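Local coordinates for protein aminofutalosine deaminase (Helicobacter pylori, PDB 7LKK) that deaminates aminofutalosine in the menaquinone pathway, as a metal-dependent hydrolase captured here with iron(III) and the inhibitor methylthio-coformycin, at residues A[300-314]-A[340-352]. Residues are numbered along the deposited sequence; the frame is centred on the assembly and turned at random.
With EDO (1,2-ethanediol), chain I.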
# COMPACT_ATOMS: atom_id res chain seq x y z
N PRO A 300 -9.29 -4.29 2.43
CA PRO A 300 -8.60 -3.17 3.07
C PRO A 300 -8.58 -1.88 2.26
O PRO A 300 -8.78 -0.80 2.83
CB PRO A 300 -7.18 -3.71 3.31
CG PRO A 300 -7.06 -4.94 2.47
CD PRO A 300 -8.44 -5.49 2.32
N PHE A 301 -8.31 -1.95 0.95
CA PHE A 301 -8.21 -0.71 0.18
C PHE A 301 -9.57 -0.05 0.00
O PHE A 301 -9.69 1.17 0.13
CB PHE A 301 -7.56 -0.99 -1.18
CG PHE A 301 -6.77 0.18 -1.72
CD1 PHE A 301 -7.40 1.18 -2.45
CD2 PHE A 301 -5.41 0.28 -1.49
CE1 PHE A 301 -6.69 2.25 -2.95
CE2 PHE A 301 -4.69 1.36 -1.98
CZ PHE A 301 -5.33 2.34 -2.71
N SER A 302 -10.60 -0.85 -0.28
CA SER A 302 -11.95 -0.30 -0.38
C SER A 302 -12.39 0.34 0.93
O SER A 302 -12.98 1.43 0.93
CB SER A 302 -12.93 -1.40 -0.80
OG SER A 302 -14.27 -0.96 -0.68
N ASN A 303 -12.10 -0.32 2.06
CA ASN A 303 -12.46 0.24 3.35
C ASN A 303 -11.78 1.59 3.59
O ASN A 303 -12.38 2.50 4.17
CB ASN A 303 -12.09 -0.73 4.47
CG ASN A 303 -12.93 -1.99 4.47
OD1 ASN A 303 -13.95 -2.08 3.79
ND2 ASN A 303 -12.50 -2.97 5.25
N ARG A 304 -10.53 1.72 3.16
CA ARG A 304 -9.81 2.98 3.33
C ARG A 304 -10.39 4.08 2.45
O ARG A 304 -10.45 5.25 2.85
CB ARG A 304 -8.33 2.80 3.04
CG ARG A 304 -7.47 4.02 3.35
CD ARG A 304 -7.52 4.36 4.84
NE ARG A 304 -6.84 5.61 5.15
CZ ARG A 304 -7.46 6.75 5.45
NH1 ARG A 304 -8.78 6.79 5.48
NH2 ARG A 304 -6.75 7.83 5.73
N LEU A 305 -10.81 3.73 1.23
CA LEU A 305 -11.30 4.73 0.30
C LEU A 305 -12.71 5.19 0.63
O LEU A 305 -13.08 6.33 0.30
CB LEU A 305 -11.26 4.19 -1.13
CG LEU A 305 -9.90 3.89 -1.75
CD1 LEU A 305 -10.07 3.48 -3.20
CD2 LEU A 305 -8.96 5.09 -1.63
N LEU A 306 -13.51 4.34 1.27
CA LEU A 306 -14.90 4.68 1.53
C LEU A 306 -15.06 5.23 2.95
O LEU A 306 -14.87 6.42 3.18
CB LEU A 306 -15.81 3.46 1.32
CG LEU A 306 -16.42 3.29 -0.08
CD1 LEU A 306 -15.37 3.44 -1.17
CD2 LEU A 306 -17.14 1.95 -0.20
N SER A 307 -15.39 4.36 3.90
CA SER A 307 -15.58 4.82 5.28
C SER A 307 -14.29 5.34 5.89
O SER A 307 -14.32 6.20 6.77
CB SER A 307 -16.14 3.69 6.14
OG SER A 307 -15.11 2.79 6.52
N GLY A 308 -13.14 4.82 5.45
CA GLY A 308 -11.87 5.19 6.03
C GLY A 308 -11.50 4.44 7.29
O GLY A 308 -10.48 4.76 7.90
N LYS A 309 -12.30 3.46 7.71
CA LYS A 309 -12.03 2.68 8.91
C LYS A 309 -11.70 1.25 8.52
O LYS A 309 -12.40 0.65 7.70
CB LYS A 309 -13.23 2.71 9.86
CG LYS A 309 -13.15 1.67 10.98
CD LYS A 309 -14.46 1.55 11.74
CE LYS A 309 -14.25 0.93 13.12
NZ LYS A 309 -12.86 0.44 13.32
N ALA A 310 -10.63 0.71 9.11
CA ALA A 310 -10.21 -0.66 8.86
C ALA A 310 -10.94 -1.62 9.78
O ALA A 310 -11.37 -1.26 10.88
CB ALA A 310 -8.70 -0.80 9.04
N LEU A 311 -11.10 -2.86 9.31
CA LEU A 311 -11.65 -3.92 10.14
C LEU A 311 -10.75 -4.19 11.34
O LEU A 311 -9.54 -4.37 11.18
CB LEU A 311 -11.84 -5.19 9.31
CG LEU A 311 -12.44 -6.42 10.02
CD1 LEU A 311 -13.81 -6.10 10.59
CD2 LEU A 311 -12.51 -7.61 9.07
N ASP A 312 -11.34 -4.22 12.53
CA ASP A 312 -10.59 -4.51 13.75
C ASP A 312 -10.35 -6.01 13.83
O ASP A 312 -11.25 -6.78 14.17
CB ASP A 312 -11.35 -4.00 14.97
CG ASP A 312 -10.49 -3.94 16.22
OD1 ASP A 312 -9.88 -4.97 16.58
OD2 ASP A 312 -10.41 -2.86 16.84
N LEU A 313 -9.12 -6.43 13.51
CA LEU A 313 -8.81 -7.85 13.49
C LEU A 313 -8.84 -8.46 14.88
O LEU A 313 -9.19 -9.64 15.03
CB LEU A 313 -7.44 -8.09 12.84
CG LEU A 313 -7.35 -7.79 11.35
CD1 LEU A 313 -5.95 -8.06 10.83
CD2 LEU A 313 -8.37 -8.62 10.58
N GLU A 314 -8.47 -7.69 15.91
CA GLU A 314 -8.59 -8.19 17.27
C GLU A 314 -10.04 -8.48 17.62
O GLU A 314 -10.35 -9.51 18.23
CB GLU A 314 -7.99 -7.18 18.25
CG GLU A 314 -6.47 -7.13 18.26
CD GLU A 314 -5.90 -6.40 17.06
OE1 GLU A 314 -6.57 -5.48 16.54
OE2 GLU A 314 -4.77 -6.73 16.64
N ASP A 340 -1.31 -6.96 -4.51
CA ASP A 340 -1.40 -5.57 -4.10
C ASP A 340 -2.33 -5.41 -2.90
O ASP A 340 -2.04 -4.66 -1.97
CB ASP A 340 -1.88 -4.70 -5.26
CG ASP A 340 -0.82 -4.52 -6.34
OD1 ASP A 340 0.33 -4.95 -6.13
OD2 ASP A 340 -1.15 -3.95 -7.40
N GLU A 341 -3.47 -6.11 -2.92
CA GLU A 341 -4.42 -6.03 -1.82
C GLU A 341 -3.81 -6.57 -0.53
O GLU A 341 -4.06 -6.03 0.55
CB GLU A 341 -5.69 -6.80 -2.17
CG GLU A 341 -6.89 -6.44 -1.30
CD GLU A 341 -7.39 -5.04 -1.56
OE1 GLU A 341 -7.19 -4.52 -2.68
OE2 GLU A 341 -7.98 -4.44 -0.64
N LEU A 342 -3.02 -7.64 -0.63
CA LEU A 342 -2.40 -8.21 0.56
C LEU A 342 -1.37 -7.26 1.16
O LEU A 342 -1.26 -7.16 2.39
CB LEU A 342 -1.77 -9.56 0.23
CG LEU A 342 -2.78 -10.64 -0.17
CD1 LEU A 342 -2.07 -11.92 -0.60
CD2 LEU A 342 -3.75 -10.91 0.98
N ARG A 343 -0.61 -6.55 0.32
CA ARG A 343 0.32 -5.56 0.84
C ARG A 343 -0.42 -4.39 1.47
O ARG A 343 0.02 -3.86 2.50
CB ARG A 343 1.25 -5.07 -0.28
CG ARG A 343 2.35 -6.06 -0.62
CD ARG A 343 3.30 -5.51 -1.67
NE ARG A 343 2.72 -5.55 -3.01
CZ ARG A 343 2.80 -6.60 -3.83
NH1 ARG A 343 3.43 -7.70 -3.44
NH2 ARG A 343 2.24 -6.54 -5.03
N ALA A 344 -1.54 -3.97 0.88
CA ALA A 344 -2.37 -2.96 1.53
C ALA A 344 -2.87 -3.46 2.87
O ALA A 344 -2.93 -2.71 3.85
CB ALA A 344 -3.54 -2.57 0.63
N PHE A 345 -3.23 -4.75 2.93
CA PHE A 345 -3.67 -5.37 4.18
C PHE A 345 -2.58 -5.29 5.25
O PHE A 345 -2.87 -4.97 6.41
CB PHE A 345 -4.05 -6.83 3.89
CG PHE A 345 -4.58 -7.58 5.08
CD1 PHE A 345 -5.88 -7.39 5.51
CD2 PHE A 345 -3.79 -8.52 5.73
CE1 PHE A 345 -6.38 -8.11 6.60
CE2 PHE A 345 -4.28 -9.23 6.81
CZ PHE A 345 -5.57 -9.03 7.24
N LEU A 346 -1.33 -5.55 4.87
CA LEU A 346 -0.23 -5.44 5.83
C LEU A 346 -0.09 -4.02 6.35
O LEU A 346 0.24 -3.81 7.52
CB LEU A 346 1.07 -5.91 5.18
CG LEU A 346 1.13 -7.37 4.72
CD1 LEU A 346 2.48 -7.68 4.09
CD2 LEU A 346 0.84 -8.33 5.88
N LEU A 347 -0.34 -3.03 5.50
CA LEU A 347 -0.21 -1.63 5.90
C LEU A 347 -1.39 -1.14 6.73
O LEU A 347 -1.25 -0.14 7.44
CB LEU A 347 -0.06 -0.74 4.66
CG LEU A 347 1.20 -0.95 3.83
CD1 LEU A 347 1.09 -0.21 2.51
CD2 LEU A 347 2.43 -0.50 4.60
N SER A 348 -2.53 -1.83 6.67
CA SER A 348 -3.77 -1.35 7.27
C SER A 348 -3.99 -1.84 8.69
O SER A 348 -4.98 -1.44 9.32
CB SER A 348 -4.96 -1.77 6.40
OG SER A 348 -4.83 -1.27 5.08
N HIS A 349 -3.11 -2.68 9.23
CA HIS A 349 -3.29 -3.23 10.56
C HIS A 349 -1.97 -3.23 11.31
O HIS A 349 -0.92 -3.53 10.73
CB HIS A 349 -3.86 -4.65 10.50
CG HIS A 349 -5.11 -4.76 9.68
ND1 HIS A 349 -6.37 -4.59 10.21
CD2 HIS A 349 -5.29 -5.00 8.36
CE1 HIS A 349 -7.27 -4.74 9.26
NE2 HIS A 349 -6.65 -4.98 8.13
N ASN A 350 -2.02 -2.89 12.60
CA ASN A 350 -0.83 -2.71 13.42
C ASN A 350 -0.41 -3.97 14.16
O ASN A 350 0.45 -3.90 15.04
CB ASN A 350 -1.05 -1.55 14.40
CG ASN A 350 -2.02 -1.90 15.51
OD1 ASN A 350 -2.83 -2.82 15.38
ND2 ASN A 350 -1.95 -1.16 16.61
N MET A 351 -1.01 -5.11 13.84
CA MET A 351 -0.59 -6.38 14.39
C MET A 351 0.87 -6.66 14.04
O MET A 351 1.36 -6.21 13.00
CB MET A 351 -1.49 -7.50 13.85
CG MET A 351 -1.22 -8.88 14.42
SD MET A 351 -2.29 -10.11 13.67
CE MET A 351 -3.90 -9.54 14.23
N PRO A 352 1.62 -7.36 14.92
CA PRO A 352 2.98 -7.81 14.56
C PRO A 352 3.06 -8.39 13.16
O PRO A 352 2.28 -9.28 12.79
CB PRO A 352 3.28 -8.86 15.63
CG PRO A 352 2.57 -8.33 16.84
CD PRO A 352 1.33 -7.61 16.35
C1 EDO I . -12.78 8.12 9.27
O1 EDO I . -12.39 8.51 7.95
C2 EDO I . -12.28 9.14 10.28
O2 EDO I . -13.10 10.32 10.23
O HOH W 1 -10.34 -3.52 -1.21
O HOH W 2 -6.88 -4.61 12.82
O HOH W 3 -4.35 -4.98 13.97
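E341 reaches from helix 340-348 to the first turn of helix 300-305, where its OE2 accepts a nearly straight hydrogen bond from F301 N (3.0 Å, 171°). The N-H comes in on the syn side of OE2, somewhat out of the carboxylate plane. Water 1 donates to the same oxygen and accepts from S302 N, so OE2 binds the amide of F301 directly and that of S302 through the water, while OE1 is held by N333. P300 fits as a knob into the hole formed by E341, A344, F345 and S348. Its CB lies near S348 OG, its CG packs on F345 CB (3.8 Å), and its CD rests against the carboxylate. The axes of segments 300-305 and 340-348, which lie at 59°, belong to the amidohydrolase TIM barrel: 300-305 follows strand 294-298 directly, and its S302 OG hydrogen-bonds D328, a ligand of the iron. L306, just past the end of this helix, touches the inhibitor.

L313 packs farther along, at the start of the next helix. With CG anti to the carbonyl carbon (chi1 -68°), the chain runs from CB, 4.1 Å from M351 CE, to CG, which lies over the H349 ring near ND1; CD1 goes on across the same face in a CH-pi contact, 3.7 Å from the ring centroid, and also meets F345 CZ at 3.7 Å. The imidazole has L311 O in its plane at one edge, 3.0 Å from CE1, and water 2 joins H349 ND1 to L313 N. Across the dimer interface, R304 of the second subunit hydrogen-bonds L346 O and M351 O.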